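Local coordinates for beta-microseminoprotein (Homo sapiens, PDB 3IX0), which is secreted into seminal plasma as a homodimer, interacts with PI16 and probably binds immunoglobulin, at residues B[75-80]-B[87-92]. Sequence-based numbering, arbitrary orientation.
Sequences YIVVEK and CSVSEW
Cys87 meets strand 75-79 through both its backbone and its sulfur. Its N donates a hydrogen bond to Val77 O at 3.0 Å, almost straight at the hydrogen, though the donor stands 32° off the carbonyl plane. The side chain turns toward the strand with SG beside its own backbone N (chi1 -59°), which lays the sulfur alongside the link between Val78 and Glu79, 3.5 Å from Val78 C. There it is bonded to Cys64 SG, and the aliphatic CG of Glu79 passes 3.7 Å from Cys87 SG. A half-cystine suits the place, compact enough to lie against backbone while tying this segment to strand 64-69, the hairpin partner of 74-79.

Beyond the disulfide the two segments diverge, and side chains bridge the widening gap. Val77 and Val89 point at each other and cross at about a right angle, Val77 CG2 to Val89 CG2 being 3.6 Å. The beta branch gives each valine a second methyl close to the backbone: Val77 CG1, anti to the backbone N (chi1 -178°), reaches Cys87 CB at 4.1 Å, and Val89 CG1 lies over one face of the Trp92 indole, 3.2 Å above its plane and displaced toward the rim. A classic beta bulge, in which Ser90 and Glu91 both face Gly58 of strand 55-58, leads to Trp92, whose backbone pairs antiparallel with a strand of the second subunit. Its broad indole can span the remaining distance: the edge at CH2 comes within 4.0 Å of Tyr75 O, and CZ3 approaches Tyr75 CB, while the phenol ring of Tyr75 leads away to meet Phe68.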
loop_
_atom_site.group_PDB
_atom_site.type_symbol
_atom_site.label_atom_id
_atom_site.label_comp_id
_atom_site.label_asym_id
_atom_site.label_seq_id
_atom_site.Cartn_x
_atom_site.Cartn_y
_atom_site.Cartn_z
ATOM N N TYR B 75 -9.521 11.033 7.029
ATOM C CA TYR B 75 -10.654 10.837 7.925
ATOM C C TYR B 75 -10.489 11.625 9.208
ATOM O O TYR B 75 -9.386 11.832 9.678
ATOM C CB TYR B 75 -10.754 9.382 8.345
ATOM C CG TYR B 75 -11.313 8.473 7.309
ATOM C CD1 TYR B 75 -10.472 7.791 6.428
ATOM C CD2 TYR B 75 -12.679 8.267 7.215
ATOM C CE1 TYR B 75 -10.988 6.928 5.474
ATOM C CE2 TYR B 75 -13.212 7.400 6.258
ATOM C CZ TYR B 75 -12.363 6.745 5.397
ATOM O OH TYR B 75 -12.891 5.904 4.461
ATOM N N ILE B 76 -11.607 12.034 9.782
ATOM C CA ILE B 76 -11.634 12.409 11.176
ATOM C C ILE B 76 -12.441 11.335 11.901
ATOM O O ILE B 76 -13.213 10.602 11.279
ATOM C CB ILE B 76 -12.248 13.805 11.388
ATOM C CG1 ILE B 76 -13.658 13.884 10.800
ATOM C CG2 ILE B 76 -11.352 14.870 10.759
ATOM C CD1 ILE B 76 -14.496 15.021 11.383
ATOM N N VAL B 77 -12.223 11.213 13.200
ATOM C CA VAL B 77 -12.946 10.237 14.008
ATOM C C VAL B 77 -13.499 10.953 15.221
ATOM O O VAL B 77 -12.745 11.496 16.030
ATOM C CB VAL B 77 -12.063 9.090 14.472
ATOM C CG1 VAL B 77 -12.888 8.098 15.261
ATOM C CG2 VAL B 77 -11.382 8.414 13.255
ATOM N N VAL B 78 -14.825 10.944 15.334
ATOM C CA VAL B 78 -15.516 11.860 16.214
ATOM C C VAL B 78 -16.676 11.197 16.940
ATOM O O VAL B 78 -17.141 10.126 16.565
ATOM C CB VAL B 78 -16.013 13.083 15.424
ATOM C CG1 VAL B 78 -14.834 13.865 14.875
ATOM C CG2 VAL B 78 -16.917 12.661 14.279
ATOM N N GLU B 79 -17.126 11.838 18.005
ATOM C CA GLU B 79 -18.234 11.321 18.783
ATOM C C GLU B 79 -19.541 11.394 17.996
ATOM O O GLU B 79 -19.844 12.415 17.359
ATOM C CB GLU B 79 -18.356 12.094 20.090
ATOM C CG GLU B 79 -17.257 11.772 21.087
ATOM C CD GLU B 79 -17.410 12.527 22.410
ATOM O OE1 GLU B 79 -18.480 13.135 22.660
ATOM O OE2 GLU B 79 -16.452 12.503 23.203
ATOM N N LYS B 80 -20.299 10.298 18.037
ATOM C CA LYS B 80 -21.630 10.269 17.432
ATOM C C LYS B 80 -22.558 11.346 18.004
ATOM O O LYS B 80 -23.238 12.057 17.248
ATOM C CB LYS B 80 -22.254 8.885 17.558
ATOM C CG LYS B 80 -21.541 7.808 16.721
ATOM C CD LYS B 80 -22.212 6.458 16.913
ATOM C CE LYS B 80 -21.553 5.364 16.090
ATOM N NZ LYS B 80 -22.035 4.010 16.511
ATOM N N CYS B 87 -12.404 11.495 18.967
ATOM C CA CYS B 87 -12.120 10.264 19.698
ATOM C C CYS B 87 -10.669 9.866 19.477
ATOM O O CYS B 87 -10.011 10.402 18.585
ATOM C CB CYS B 87 -13.047 9.147 19.232
ATOM S SG CYS B 87 -14.819 9.551 19.452
ATOM N N SER B 88 -10.165 8.944 20.290
ATOM C CA SER B 88 -8.820 8.445 20.077
ATOM C C SER B 88 -8.840 7.206 19.179
ATOM O O SER B 88 -9.747 6.375 19.264
ATOM C CB SER B 88 -8.106 8.166 21.408
ATOM O OG SER B 88 -8.530 6.937 21.971
ATOM N N VAL B 89 -7.839 7.112 18.311
ATOM C CA VAL B 89 -7.714 6.013 17.362
ATOM C C VAL B 89 -6.483 5.194 17.698
ATOM O O VAL B 89 -5.367 5.695 17.661
ATOM C CB VAL B 89 -7.535 6.500 15.903
ATOM C CG1 VAL B 89 -7.227 5.281 14.939
ATOM C CG2 VAL B 89 -8.734 7.293 15.443
ATOM N N SER B 90 -6.686 3.923 17.978
ATOM C CA SER B 90 -5.579 3.060 18.327
ATOM C C SER B 90 -4.919 2.391 17.108
ATOM O O SER B 90 -3.786 1.906 17.205
ATOM C CB SER B 90 -6.055 2.006 19.321
ATOM O OG SER B 90 -7.180 1.324 18.806
ATOM N N GLU B 91 -5.615 2.355 15.971
ATOM C CA GLU B 91 -5.036 1.747 14.766
ATOM C C GLU B 91 -5.507 2.351 13.446
ATOM O O GLU B 91 -6.712 2.419 13.170
ATOM C CB GLU B 91 -5.251 0.224 14.740
ATOM C CG GLU B 91 -4.687 -0.418 13.459
ATOM C CD GLU B 91 -4.813 -1.942 13.393
ATOM O OE1 GLU B 91 -5.419 -2.555 14.290
ATOM O OE2 GLU B 91 -4.298 -2.534 12.420
ATOM N N TRP B 92 -4.540 2.781 12.637
ATOM C CA TRP B 92 -4.804 3.260 11.288
ATOM C C TRP B 92 -4.220 2.284 10.280
ATOM O O TRP B 92 -3.229 1.598 10.546
ATOM C CB TRP B 92 -4.159 4.619 11.037
ATOM C CG TRP B 92 -4.634 5.730 11.897
ATOM C CD1 TRP B 92 -4.240 6.005 13.178
ATOM C CD2 TRP B 92 -5.570 6.749 11.536
ATOM N NE1 TRP B 92 -4.883 7.125 13.637
ATOM C CE2 TRP B 92 -5.706 7.601 12.649
ATOM C CE3 TRP B 92 -6.312 7.015 10.383
ATOM C CZ2 TRP B 92 -6.544 8.707 12.639
ATOM C CZ3 TRP B 92 -7.144 8.110 10.370
ATOM C CH2 TRP B 92 -7.259 8.946 11.497
#